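Local structure of aldose 1-epimerase (3NRE) at residues A[81-85]-A[86-90]; A[257-260]-A[261-264]; A[224-227]-A[228-232]; A[244-247]-A[248-252]. The protein probably interconverts the alpha and beta anomers of an aldose sugar, as an aldose 1-epimerase (mutarotase) of the galactose mutarotase superfamily. All coordinates share one frame; numbering follows the deposited sequence.

Contact 1: A[81-85]-A[86-90]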
ATOM      1  N   HIS A  81       2.471  -2.924  17.379  1.00 19.13           N
ATOM      2  CA  HIS A  81       1.485  -1.961  16.910  1.00 18.16           C
ATOM      3  C   HIS A  81       0.508  -2.572  15.939  1.00 18.53           C
ATOM      4  O   HIS A  81       0.913  -3.289  15.033  1.00 17.80           O
ATOM      5  CB  HIS A  81       2.154  -0.760  16.224  1.00 17.62           C
ATOM      6  CG  HIS A  81       2.755   0.191  17.196  1.00 18.58           C
ATOM      7  ND1 HIS A  81       4.009  -0.003  17.744  1.00 18.92           N
ATOM      8  CD2 HIS A  81       2.228   1.274  17.816  1.00 18.83           C
ATOM      9  CE1 HIS A  81       4.225   0.941  18.644  1.00 23.81           C
ATOM     10  NE2 HIS A  81       3.182   1.750  18.678  1.00 20.12           N
ATOM     11  N   TYR A  82      -0.754  -2.225  16.141  1.00 19.83           N
ATOM     12  CA  TYR A  82      -1.782  -2.408  15.123  1.00 18.68           C
ATOM     13  C   TYR A  82      -1.246  -1.812  13.835  1.00 17.22           C
ATOM     14  O   TYR A  82      -0.728  -0.679  13.831  1.00 18.86           O
ATOM     15  CB  TYR A  82      -3.052  -1.721  15.568  1.00 19.73           C
ATOM     16  CG  TYR A  82      -4.193  -1.782  14.574  1.00 20.30           C
ATOM     17  CD1 TYR A  82      -4.324  -0.824  13.593  1.00 21.77           C
ATOM     18  CD2 TYR A  82      -5.166  -2.747  14.670  1.00 20.98           C
ATOM     19  CE1 TYR A  82      -5.396  -0.865  12.691  1.00 22.23           C
ATOM     20  CE2 TYR A  82      -6.243  -2.775  13.764  1.00 19.69           C
ATOM     21  CZ  TYR A  82      -6.343  -1.823  12.815  1.00 22.99           C
ATOM     22  OH  TYR A  82      -7.444  -1.801  11.945  1.00 22.82           O
ATOM     23  N   LEU A  83      -1.327  -2.587  12.751  1.00 16.68           N
ATOM     24  CA  LEU A  83      -0.656  -2.262  11.496  1.00 18.09           C
ATOM     25  C   LEU A  83      -1.595  -2.378  10.284  1.00 17.36           C
ATOM     26  O   LEU A  83      -2.218  -3.401  10.113  1.00 18.20           O
ATOM     27  CB  LEU A  83       0.534  -3.238  11.385  1.00 21.74           C
ATOM     28  CG  LEU A  83       1.354  -3.213  10.173  1.00 17.69           C
ATOM     29  CD1 LEU A  83       2.063  -1.817   9.962  1.00 21.36           C
ATOM     30  CD2 LEU A  83       2.443  -4.336  10.127  1.00 20.12           C
ATOM     31  N   HIS A  84      -1.660  -1.318   9.455  1.00 18.17           N
ATOM     32  CA  HIS A  84      -2.248  -1.369   8.087  1.00 18.07           C
ATOM     33  C   HIS A  84      -3.722  -1.708   8.054  1.00 19.39           C
ATOM     34  O   HIS A  84      -4.219  -2.112   6.997  1.00 20.84           O
ATOM     35  CB  HIS A  84      -1.502  -2.405   7.240  1.00 17.95           C
ATOM     36  CG  HIS A  84      -0.098  -2.027   6.923  1.00 17.20           C
ATOM     37  ND1 HIS A  84       0.296  -0.722   6.722  1.00 17.64           N
ATOM     38  CD2 HIS A  84       0.998  -2.790   6.716  1.00 18.69           C
ATOM     39  CE1 HIS A  84       1.577  -0.701   6.428  1.00 19.96           C
ATOM     40  NE2 HIS A  84       2.036  -1.943   6.418  1.00 18.71           N
ATOM     41  N   GLY A  85      -4.434  -1.490   9.161  1.00 18.27           N
ATOM     42  CA  GLY A  85      -5.867  -1.741   9.139  1.00 20.06           C
ATOM     43  C   GLY A  85      -6.230  -3.217   9.208  1.00 17.66           C
ATOM     44  O   GLY A  85      -5.444  -4.042   9.656  1.00 17.84           O
ATOM     45  N   ASP A  86      -7.454  -3.546   8.752  1.00 18.72           N
ATOM     46  CA  ASP A  86      -7.953  -4.926   8.820  1.00 17.84           C
ATOM     47  C   ASP A  86      -8.134  -5.594   7.468  1.00 17.45           C
ATOM     48  O   ASP A  86      -8.274  -6.795   7.412  1.00 19.30           O
ATOM     49  CB  ASP A  86      -9.287  -4.988   9.555  1.00 21.56           C
ATOM     50  CG  ASP A  86      -9.368  -3.969  10.681  1.00 24.84           C
ATOM     51  OD1 ASP A  86      -8.675  -4.161  11.745  1.00 21.86           O
ATOM     52  OD2 ASP A  86     -10.114  -2.963  10.458  1.00 23.60           O
ATOM     53  N   GLY A  87      -8.234  -4.815   6.415  1.00 19.51           N
ATOM     54  CA  GLY A  87      -8.536  -5.383   5.113  1.00 19.59           C
ATOM     55  C   GLY A  87      -7.590  -6.484   4.678  1.00 19.50           C
ATOM     56  O   GLY A  87      -8.011  -7.571   4.233  1.00 18.99           O
ATOM     57  N   TRP A  88      -6.305  -6.207   4.827  1.00 18.41           N
ATOM     58  CA  TRP A  88      -5.277  -7.167   4.445  1.00 18.52           C
ATOM     59  C   TRP A  88      -5.321  -8.507   5.178  1.00 18.94           C
ATOM     60  O   TRP A  88      -4.672  -9.450   4.735  1.00 18.67           O
ATOM     61  CB  TRP A  88      -3.872  -6.538   4.555  1.00 17.05           C
ATOM     62  CG  TRP A  88      -3.417  -6.223   5.973  1.00 18.44           C
ATOM     63  CD1 TRP A  88      -4.124  -5.575   6.968  1.00 17.32           C
ATOM     64  CD2 TRP A  88      -2.131  -6.495   6.511  1.00 16.26           C
ATOM     65  NE1 TRP A  88      -3.322  -5.446   8.083  1.00 17.59           N
ATOM     66  CE2 TRP A  88      -2.108  -6.009   7.830  1.00 17.36           C
ATOM     67  CE3 TRP A  88      -0.971  -7.060   5.985  1.00 17.23           C
ATOM     68  CZ2 TRP A  88      -0.976  -6.082   8.630  1.00 15.32           C
ATOM     69  CZ3 TRP A  88       0.153  -7.150   6.777  1.00 18.09           C
ATOM     70  CH2 TRP A  88       0.148  -6.685   8.098  1.00 18.67           C
ATOM     71  N   LEU A  89      -6.014  -8.583   6.329  1.00 17.66           N
ATOM     72  CA  LEU A  89      -6.119  -9.761   7.136  1.00 19.21           C
ATOM     73  C   LEU A  89      -7.483 -10.478   7.015  1.00 20.10           C
ATOM     74  O   LEU A  89      -7.683 -11.533   7.613  1.00 23.37           O
ATOM     75  CB  LEU A  89      -5.891  -9.411   8.607  1.00 19.64           C
ATOM     76  CG  LEU A  89      -4.563  -8.719   8.910  1.00 20.91           C
ATOM     77  CD1 LEU A  89      -4.516  -8.380  10.409  1.00 19.30           C
ATOM     78  CD2 LEU A  89      -3.436  -9.618   8.514  1.00 22.24           C
ATOM     79  N   GLY A  90      -8.413  -9.858   6.343  1.00 21.07           N
ATOM     80  CA  GLY A  90      -9.810 -10.367   6.290  1.00 20.94           C
ATOM     81  C   GLY A  90     -10.106 -11.149   5.036  1.00 23.88           C
ATOM     82  O   GLY A  90      -9.342 -11.115   4.046  1.00 21.83           O
TER
HETATM   83  O   HOH W   1      -5.758  -3.295   5.135  1.00 20.09           O
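Between Y82 and G90 the chain bends sharply at H84 and G85, both with positive phi, and runs into the 3-10 segment 87-89, which brings the indole N-H of W88 to the carbonyls of L83 and G85. The indole NE1 bonds to G85 O (3.0 Å); the acceptor lies in the plane of the ring, while the N-H comes to the carbonyl from above its plane. A weak second bond runs from W88 NE1 to L83 O (3.1 Å). H84 CB sits over the five-membered ring of W88, 3.9 Å from its centroid, and the imidazole turns its edge to the six-membered ring, planes at 79°. L83 CD2 touches CH2 at the indole rim. With W88 replaced by an alanine, G85 O would probably lose its donor and H84 the ring face it rests on. On the Y82 side, Y82 OH donates to D86 OD1 (2.7 Å), which it meets from above the carboxylate plane; Y115 holds OD2. H84 ND1 bonds to N56 N, its ring meets that of H149, and NE2 bonds to a PEG molecule probably from the crystallisation liquor; a histidine-lined place holding such a molecule is consistent with the sugar pocket of the mutarotase fold.

Contact 2: A[257-260]-A[261-264]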
ATOM      1  N   SER A 257      -2.710   7.735   1.402  1.00 23.99           N
ATOM      2  CA  SER A 257      -3.494   8.959   1.313  1.00 27.08           C
ATOM      3  C   SER A 257      -3.229   9.941   2.456  1.00 27.48           C
ATOM      4  O   SER A 257      -3.795  11.053   2.464  1.00 27.11           O
ATOM      5  CB  SER A 257      -4.986   8.603   1.304  1.00 28.25           C
ATOM      6  OG  SER A 257      -5.423   8.181   2.576  1.00 26.90           O
ATOM      7  N   HIS A 258      -2.356   9.542   3.382  1.00 24.12           N
ATOM      8  CA  HIS A 258      -2.065  10.324   4.569  1.00 26.14           C
ATOM      9  C   HIS A 258      -0.666  10.052   5.040  1.00 26.06           C
ATOM     10  O   HIS A 258      -0.040   9.135   4.541  1.00 24.36           O
ATOM     11  CB  HIS A 258      -3.081  10.021   5.668  1.00 25.21           C
ATOM     12  CG  HIS A 258      -3.005   8.617   6.184  1.00 24.81           C
ATOM     13  ND1 HIS A 258      -2.278   8.274   7.301  1.00 24.67           N
ATOM     14  CD2 HIS A 258      -3.598   7.481   5.751  1.00 22.64           C
ATOM     15  CE1 HIS A 258      -2.391   6.971   7.505  1.00 24.34           C
ATOM     16  NE2 HIS A 258      -3.172   6.459   6.574  1.00 24.56           N
ATOM     17  N   ALA A 259      -0.205  10.859   6.012  1.00 25.66           N
ATOM     18  CA  ALA A 259       1.126  10.714   6.607  1.00 25.59           C
ATOM     19  C   ALA A 259       1.063   9.734   7.773  1.00 24.71           C
ATOM     20  O   ALA A 259       0.033   9.666   8.443  1.00 23.06           O
ATOM     21  CB  ALA A 259       1.638  12.035   7.100  1.00 27.16           C
ATOM     22  N   PRO A 260       2.189   9.047   8.049  1.00 25.19           N
ATOM     23  CA  PRO A 260       2.220   8.228   9.248  1.00 24.53           C
ATOM     24  C   PRO A 260       1.947   9.080  10.494  1.00 26.05           C
ATOM     25  O   PRO A 260       2.446  10.217  10.592  1.00 26.22           O
ATOM     26  CB  PRO A 260       3.634   7.691   9.256  1.00 27.48           C
ATOM     27  CG  PRO A 260       4.438   8.718   8.488  1.00 27.48           C
ATOM     28  CD  PRO A 260       3.517   9.205   7.443  1.00 25.94           C
ATOM     29  N   ASP A 261       1.130   8.550  11.409  1.00 24.50           N
ATOM     30  CA  ASP A 261       0.834   9.202  12.688  1.00 24.25           C
ATOM     31  C   ASP A 261      -0.017  10.454  12.495  1.00 23.27           C
ATOM     32  O   ASP A 261      -0.050  11.311  13.352  1.00 26.68           O
ATOM     33  CB  ASP A 261       2.110   9.534  13.500  1.00 26.53           C
ATOM     34  CG  ASP A 261       2.392   8.534  14.622  1.00 29.52           C
ATOM     35  OD1 ASP A 261       1.689   7.515  14.677  1.00 25.88           O
ATOM     36  OD2 ASP A 261       3.305   8.825  15.469  1.00 27.73           O
ATOM     37  N   ASP A 262      -0.740  10.554  11.361  1.00 22.54           N
ATOM     38  CA  ASP A 262      -1.649  11.680  11.183  1.00 22.95           C
ATOM     39  C   ASP A 262      -2.744  11.647  12.245  1.00 24.80           C
ATOM     40  O   ASP A 262      -3.330  12.667  12.565  1.00 26.93           O
ATOM     41  CB  ASP A 262      -2.276  11.690   9.792  1.00 25.87           C
ATOM     42  CG  ASP A 262      -1.564  12.618   8.806  1.00 29.14           C
ATOM     43  OD1 ASP A 262      -0.698  13.436   9.187  1.00 28.74           O
ATOM     44  OD2 ASP A 262      -1.971  12.567   7.621  1.00 28.35           O
ATOM     45  N   HIS A 263      -3.005  10.481  12.828  1.00 24.27           N
ATOM     46  CA  HIS A 263      -3.998  10.414  13.911  1.00 23.62           C
ATOM     47  C   HIS A 263      -3.642  11.355  15.097  1.00 23.76           C
ATOM     48  O   HIS A 263      -4.504  11.700  15.895  1.00 26.43           O
ATOM     49  CB  HIS A 263      -4.118   9.000  14.465  1.00 25.34           C
ATOM     50  CG  HIS A 263      -4.953   8.089  13.640  1.00 21.62           C
ATOM     51  ND1 HIS A 263      -4.486   7.474  12.504  1.00 24.61           N
ATOM     52  CD2 HIS A 263      -6.220   7.641  13.819  1.00 24.89           C
ATOM     53  CE1 HIS A 263      -5.424   6.692  12.014  1.00 24.75           C
ATOM     54  NE2 HIS A 263      -6.481   6.761  12.797  1.00 26.39           N
ATOM     55  N   HIS A 264      -2.360  11.710  15.192  1.00 25.72           N
ATOM     56  CA  HIS A 264      -1.848  12.594  16.246  0.50 25.99           C
ATOM     57  C   HIS A 264      -1.729  14.069  15.866  1.00 27.89           C
ATOM     58  O   HIS A 264      -1.404  14.901  16.713  1.00 30.30           O
ATOM     59  CB  HIS A 264      -0.471  12.122  16.707  0.50 25.30           C
ATOM     60  CG  HIS A 264      -0.486  10.752  17.305  0.50 22.84           C
ATOM     61  ND1 HIS A 264       0.554   9.860  17.145  0.50 26.11           N
ATOM     62  CD2 HIS A 264      -1.425  10.117  18.040  0.50 23.57           C
ATOM     63  CE1 HIS A 264       0.250   8.731  17.765  0.50 23.62           C
ATOM     64  NE2 HIS A 264      -0.945   8.861  18.311  0.50 27.15           N
TER
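D262 folds its carboxylate back onto A259, and the backbone of the pair answers in the other direction. A259 N donates to D262 OD2 at 2.9 Å, a fairly straight bond (157°) that meets the oxygen from above the carboxylate plane. D262 N in turn donates to A259 O at 3.1 Å. The methyl of A259 lies against the other oxygen, CB to D262 OD1 3.4 Å, and H258 CB comes equally near OD2. The bond from D262 N to A259 O closes a type II beta turn from A259 to D262, with P260 and D261 at its corners, and the carboxylate bond braces it; D261 takes the positive phi of the second corner, and the chain runs straight on into the 3-10 segment 262-264. A259 O has a second donor. The ring of H258, its CG placed between the backbone N and the carbonyl carbon (chi1 66°), swings forward so that ND1 reaches A259 O at 2.9 Å. H258 ND1 and D262 N approach that oxygen from opposite faces of its carbonyl plane, and the two bonds together restrain the peptide from turning. Next comes a shell of residues that fix these groups. R265 makes a salt bridge with D262 OD1 and also bonds to P260 O, tying the carboxylate to the turn, while D270 N donates to OD2 and so shares that oxygen with A259 N. The far nitrogen of H258, NE2, bonds to A55 N, and D261 OD2 bonds to S59 OG; W168 of strand 166-170 packs on A259 and P260.

Contact 3: A[224-227]-A[228-232]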
HETATM    1  N   MSE A 224       3.414   4.787 -11.965  1.00 29.80           N
HETATM    2  CA  MSE A 224       2.417   4.773 -10.884  0.50 28.72           C
HETATM    3  C   MSE A 224       1.781   6.159 -10.775  1.00 32.76           C
HETATM    4  O   MSE A 224       2.500   7.171 -10.681  1.00 36.13           O
HETATM    5  CB  MSE A 224       3.046   4.389  -9.521  0.50 27.32           C
HETATM    6  CG  MSE A 224       2.105   4.618  -8.297  0.50 24.21           C
HETATM    7 SE   MSE A 224       2.655   4.085  -6.462  0.38 26.06          SE
HETATM    8  CE  MSE A 224       3.265   2.308  -6.727  0.50 16.95           C
ATOM      9  N   GLU A 225       0.441   6.188 -10.768  1.00 30.54           N
ATOM     10  CA  GLU A 225      -0.345   7.424 -10.607  1.00 31.84           C
ATOM     11  C   GLU A 225      -1.470   7.179  -9.614  1.00 33.97           C
ATOM     12  O   GLU A 225      -2.070   6.112  -9.584  1.00 33.16           O
ATOM     13  CB  GLU A 225      -0.962   7.904 -11.930  1.00 35.72           C
ATOM     14  CG  GLU A 225       0.073   8.363 -12.915  1.00 42.29           C
ATOM     15  CD  GLU A 225      -0.526   8.971 -14.194  1.00 55.97           C
ATOM     16  OE1 GLU A 225      -1.629   9.576 -14.164  1.00 55.21           O
ATOM     17  OE2 GLU A 225       0.143   8.838 -15.233  1.00 61.05           O
ATOM     18  N   THR A 226      -1.701   8.134  -8.735  1.00 33.03           N
ATOM     19  CA  THR A 226      -2.791   8.028  -7.761  1.00 29.77           C
ATOM     20  C   THR A 226      -3.792   9.184  -7.941  1.00 35.30           C
ATOM     21  O   THR A 226      -3.416  10.344  -8.327  1.00 36.22           O
ATOM     22  CB  THR A 226      -2.264   8.057  -6.319  1.00 34.41           C
ATOM     23  OG1 THR A 226      -1.384   9.195  -6.177  1.00 37.46           O
ATOM     24  CG2 THR A 226      -1.552   6.708  -5.947  1.00 27.83           C
ATOM     25  N   THR A 227      -5.062   8.886  -7.670  1.00 35.65           N
ATOM     26  CA  THR A 227      -6.132   9.908  -7.764  1.00 35.99           C
ATOM     27  C   THR A 227      -7.113   9.739  -6.617  1.00 38.39           C
ATOM     28  O   THR A 227      -7.694   8.670  -6.469  1.00 39.18           O
ATOM     29  CB  THR A 227      -6.981   9.782  -9.067  1.00 41.84           C
ATOM     30  OG1 THR A 227      -6.113   9.686 -10.194  1.00 45.74           O
ATOM     31  CG2 THR A 227      -7.888  10.992  -9.252  1.00 45.97           C
ATOM     32  N   PRO A 228      -7.277  10.761  -5.763  1.00 39.45           N
ATOM     33  CA  PRO A 228      -6.541  12.029  -5.646  1.00 41.42           C
ATOM     34  C   PRO A 228      -5.052  11.776  -5.418  1.00 37.46           C
ATOM     35  O   PRO A 228      -4.683  10.669  -4.987  1.00 38.53           O
ATOM     36  CB  PRO A 228      -7.150  12.688  -4.414  1.00 42.49           C
ATOM     37  CG  PRO A 228      -8.468  11.959  -4.193  1.00 46.15           C
ATOM     38  CD  PRO A 228      -8.254  10.581  -4.679  1.00 41.22           C
ATOM     39  N   PRO A 229      -4.199  12.743  -5.754  1.00 42.08           N
ATOM     40  CA  PRO A 229      -2.773  12.516  -5.591  1.00 40.88           C
ATOM     41  C   PRO A 229      -2.470  12.214  -4.134  1.00 39.46           C
ATOM     42  O   PRO A 229      -2.873  12.942  -3.234  1.00 39.80           O
ATOM     43  CB  PRO A 229      -2.120  13.831  -6.063  1.00 43.39           C
ATOM     44  CG  PRO A 229      -3.206  14.602  -6.762  1.00 52.17           C
ATOM     45  CD  PRO A 229      -4.516  14.097  -6.261  1.00 44.21           C
ATOM     46  N   ALA A 230      -1.785  11.117  -3.913  1.00 33.44           N
ATOM     47  CA  ALA A 230      -1.320  10.764  -2.578  1.00 33.73           C
ATOM     48  C   ALA A 230      -0.179  11.689  -2.154  1.00 31.85           C
ATOM     49  O   ALA A 230       0.705  11.968  -2.941  1.00 32.74           O
ATOM     50  CB  ALA A 230      -0.851   9.330  -2.583  1.00 30.92           C
ATOM     51  N   PRO A 231      -0.163  12.118  -0.884  1.00 33.51           N
ATOM     52  CA  PRO A 231       0.858  13.045  -0.371  1.00 32.57           C
ATOM     53  C   PRO A 231       2.097  12.380   0.236  1.00 30.30           C
ATOM     54  O   PRO A 231       3.101  13.070   0.460  1.00 29.37           O
ATOM     55  CB  PRO A 231       0.108  13.768   0.731  1.00 35.36           C
ATOM     56  CG  PRO A 231      -0.802  12.738   1.271  1.00 31.34           C
ATOM     57  CD  PRO A 231      -1.319  12.043   0.021  1.00 29.78           C
ATOM     58  N   CYS A 232       2.018  11.072   0.541  1.00 28.02           N
ATOM     59  CA  CYS A 232       3.111  10.363   1.206  0.60 27.11           C
ATOM     60  C   CYS A 232       3.305   8.993   0.592  1.00 22.51           C
ATOM     61  O   CYS A 232       2.364   8.412   0.102  1.00 25.14           O
ATOM     62  CB  CYS A 232       2.809  10.216   2.688  0.60 26.34           C
ATOM     63  SG  CYS A 232       2.641  11.778   3.557  0.60 28.77           S
TER
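This is a local side-chain-to-backbone contact at the surface, where strand 220-227 of the nine-stranded antiparallel sheet ends and a proline-rich connection leads off to strand 232-237 of the eight-stranded sheet. T226, one residue before the strand's end, makes the polar link: A230 N donates to T226 OG1 at 3.0 Å, and the N-H points almost straight at the hydroxyl (173°). OG1 lies between the backbone N and the carbonyl carbon (chi1 51°), which aims it at the returning chain, and A230 CB lies 3.6 Å from T226 OG1, alongside the bond. G209 O is the other partner of this hydroxyl, and P255 of strand 250-256 touches the same side chain. Between the two ends of the bond the chain is bent by a cis peptide linking T227 to P228, which draws their CA atoms to 3.0 Å. T227 CG2 lies against P228 N at 3.5 Å. P229 comes back past T226, its CA making a CA-H...O contact with T226 O (3.6 Å between P229 CA and T226 O). A valine in place of T226 would probably leave A230 N and G209 O without the hydroxyl that joins them, and the turn less firmly tied to its strand. Because the ring nitrogens of P228, P229 and P231 carry no hydrogen, A230 N is the one amide that residues 228-231 can offer; its bond to T226 OG1, continued to G209 O, lets a single hydroxyl serve both the turn and the neighbouring loop.

Contact 4: A[244-247]-A[248-252]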
ATOM      1  N   LYS A 244      16.062 -14.044   6.695  1.00 52.67           N
ATOM      2  CA  LYS A 244      17.181 -14.900   6.261  1.00 54.06           C
ATOM      3  C   LYS A 244      17.008 -15.367   4.806  1.00 54.93           C
ATOM      4  O   LYS A 244      18.004 -15.585   4.108  1.00 59.22           O
ATOM      5  CB  LYS A 244      17.401 -16.105   7.209  1.00 56.55           C
ATOM      6  N   GLY A 245      15.770 -15.493   4.334  1.00 52.38           N
ATOM      7  CA  GLY A 245      15.547 -15.789   2.912  1.00 52.69           C
ATOM      8  C   GLY A 245      15.474 -14.566   1.995  1.00 49.62           C
ATOM      9  O   GLY A 245      14.699 -14.583   1.008  1.00 48.63           O
ATOM     10  N   TYR A 246      16.250 -13.509   2.307  1.00 42.97           N
ATOM     11  CA  TYR A 246      16.175 -12.259   1.535  1.00 36.55           C
ATOM     12  C   TYR A 246      17.460 -11.912   0.814  1.00 37.72           C
ATOM     13  O   TYR A 246      18.522 -11.789   1.431  1.00 38.42           O
ATOM     14  CB  TYR A 246      15.713 -11.086   2.408  1.00 33.57           C
ATOM     15  CG  TYR A 246      15.504  -9.788   1.666  1.00 28.00           C
ATOM     16  CD1 TYR A 246      14.420  -9.600   0.822  1.00 29.90           C
ATOM     17  CD2 TYR A 246      16.380  -8.726   1.828  1.00 26.74           C
ATOM     18  CE1 TYR A 246      14.239  -8.419   0.150  1.00 23.84           C
ATOM     19  CE2 TYR A 246      16.179  -7.501   1.156  1.00 22.94           C
ATOM     20  CZ  TYR A 246      15.137  -7.367   0.319  1.00 29.65           C
ATOM     21  OH  TYR A 246      14.931  -6.167  -0.314  1.00 23.35           O
ATOM     22  N   ALA A 247      17.346 -11.728  -0.506  1.00 37.33           N
ATOM     23  CA  ALA A 247      18.505 -11.524  -1.368  1.00 39.51           C
ATOM     24  C   ALA A 247      18.378 -10.243  -2.166  1.00 37.16           C
ATOM     25  O   ALA A 247      18.914 -10.152  -3.265  1.00 35.66           O
ATOM     26  CB  ALA A 247      18.645 -12.708  -2.316  1.00 43.90           C
ATOM     27  N   PHE A 248      17.646  -9.265  -1.626  1.00 32.72           N
ATOM     28  CA  PHE A 248      17.426  -7.976  -2.299  1.00 31.33           C
ATOM     29  C   PHE A 248      16.714  -8.224  -3.631  1.00 31.60           C
ATOM     30  O   PHE A 248      17.069  -7.647  -4.650  1.00 32.06           O
ATOM     31  CB  PHE A 248      18.767  -7.222  -2.520  1.00 32.89           C
ATOM     32  CG  PHE A 248      19.419  -6.763  -1.242  1.00 28.57           C
ATOM     33  CD1 PHE A 248      18.871  -5.743  -0.503  1.00 34.85           C
ATOM     34  CD2 PHE A 248      20.597  -7.364  -0.787  1.00 45.37           C
ATOM     35  CE1 PHE A 248      19.452  -5.322   0.683  1.00 34.24           C
ATOM     36  CE2 PHE A 248      21.194  -6.958   0.409  1.00 42.49           C
ATOM     37  CZ  PHE A 248      20.626  -5.930   1.145  1.00 43.97           C
ATOM     38  N   ASP A 249      15.704  -9.084  -3.603  1.00 29.43           N
ATOM     39  CA  ASP A 249      14.981  -9.498  -4.798  1.00 30.86           C
ATOM     40  C   ASP A 249      13.653  -8.745  -4.934  1.00 23.11           C
ATOM     41  O   ASP A 249      12.966  -8.905  -5.946  1.00 24.72           O
ATOM     42  CB  ASP A 249      14.739 -11.028  -4.775  1.00 33.02           C
ATOM     43  CG  ASP A 249      14.216 -11.519  -3.430  1.00 38.70           C
ATOM     44  OD1 ASP A 249      14.899 -11.356  -2.352  1.00 42.08           O
ATOM     45  OD2 ASP A 249      13.100 -12.095  -3.441  1.00 57.02           O
ATOM     46  N   PHE A 250      13.268  -7.976  -3.903  1.00 23.73           N
ATOM     47  CA  PHE A 250      12.118  -7.063  -3.964  1.00 19.65           C
ATOM     48  C   PHE A 250      12.267  -5.856  -3.076  1.00 22.27           C
ATOM     49  O   PHE A 250      13.093  -5.795  -2.198  1.00 22.29           O
ATOM     50  CB  PHE A 250      10.776  -7.739  -3.590  1.00 21.69           C
ATOM     51  CG  PHE A 250      10.670  -8.102  -2.099  1.00 21.35           C
ATOM     52  CD1 PHE A 250      10.262  -7.156  -1.156  1.00 26.34           C
ATOM     53  CD2 PHE A 250      11.098  -9.345  -1.658  1.00 29.01           C
ATOM     54  CE1 PHE A 250      10.207  -7.505   0.247  1.00 24.20           C
ATOM     55  CE2 PHE A 250      11.020  -9.672  -0.268  1.00 30.41           C
ATOM     56  CZ  PHE A 250      10.602  -8.739   0.625  1.00 19.93           C
ATOM     57  N   PHE A 251      11.430  -4.885  -3.349  1.00 19.76           N
ATOM     58  CA  PHE A 251      11.282  -3.680  -2.505  1.00 23.02           C
ATOM     59  C   PHE A 251       9.847  -3.238  -2.609  1.00 20.70           C
ATOM     60  O   PHE A 251       9.129  -3.681  -3.471  1.00 21.23           O
ATOM     61  CB  PHE A 251      12.186  -2.517  -2.950  1.00 23.06           C
ATOM     62  CG  PHE A 251      11.720  -1.832  -4.196  1.00 23.33           C
ATOM     63  CD1 PHE A 251      11.981  -2.402  -5.448  1.00 23.11           C
ATOM     64  CD2 PHE A 251      11.001  -0.625  -4.134  1.00 22.53           C
ATOM     65  CE1 PHE A 251      11.540  -1.777  -6.627  1.00 27.06           C
ATOM     66  CE2 PHE A 251      10.567   0.001  -5.290  1.00 29.25           C
ATOM     67  CZ  PHE A 251      10.841  -0.580  -6.551  1.00 24.07           C
ATOM     68  N   CYS A 252       9.413  -2.371  -1.693  1.00 20.76           N
ATOM     69  CA  CYS A 252       8.055  -1.819  -1.723  1.00 19.48           C
ATOM     70  C   CYS A 252       8.096  -0.327  -1.867  1.00 24.03           C
ATOM     71  O   CYS A 252       8.951   0.352  -1.301  1.00 23.08           O
ATOM     72  CB  CYS A 252       7.295  -2.140  -0.465  1.00 19.20           C
ATOM     73  SG  CYS A 252       7.271  -3.881  -0.097  1.00 23.30           S
TER
HETATM   74  O   HOH W   2      12.517 -12.624  -0.680  0.50 32.34           O
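An aromatic cluster of Y246, F248 and F250 packs where the loop from strand 232-237 turns into strand 250-256 of the eight-stranded sheet. Y246 is its centre, presenting its ring edge to both phenylalanines. Toward F250 the contact is T-shaped, planes at 71°, with Y246 CE1 over the F250 face, offset toward its rim, and 3.5 Å from F250 CE2. Toward F248 the edge-to-face pair is offset, centroids 5.3 Å apart, and Y246 CE2 meets F248 CD1 at 3.6 Å. The backbone of F248 covers one face of the tyrosine: F248 N stands 3.5 Å above the ring plane, over its centre. The chain makes the bend that puts F248 N there with positive phi at F248 (61°). On the loop side, A247 N donates to D249 OD1 at 3.1 Å, and water 2 donates to D249 OD2. Around the cluster, R35 makes a cation-pi contact with F250, Y151 meets the same ring edge-to-face, and V237 packs on Y246 and F248. With CG anti to the backbone N (chi1 -175°), the phenol of Y246 extends along the chain to the start of the strand, where OH donates to F250 O at 2.7 Å, nearly along the C=O axis.

Along the chain the order is contact 1, contact 3, contact 4, contact 2, all within the aldose 1-epimerase domain. Contact 3 passes from strand 220-227 of the nine-stranded sheet to strand 232-237 of the eight-stranded one; contacts 4 and 2 then lie at the two ends of strand 250-256, residues 244-247 in the loop before it and 257-260 in the loop after it. Contacts 2 and 3, centres 15 Å apart, touch where A259 CA packs on C232 SG (3.6 Å). Contacts 2 and 4 have centres about 27 Å apart. Contact 1, in the loop between strands 68-71 and 93-97, lies about 15 Å from contact 2, centre to centre, without touching. All four lie at turns and loops that join the antiparallel strands of the beta fold.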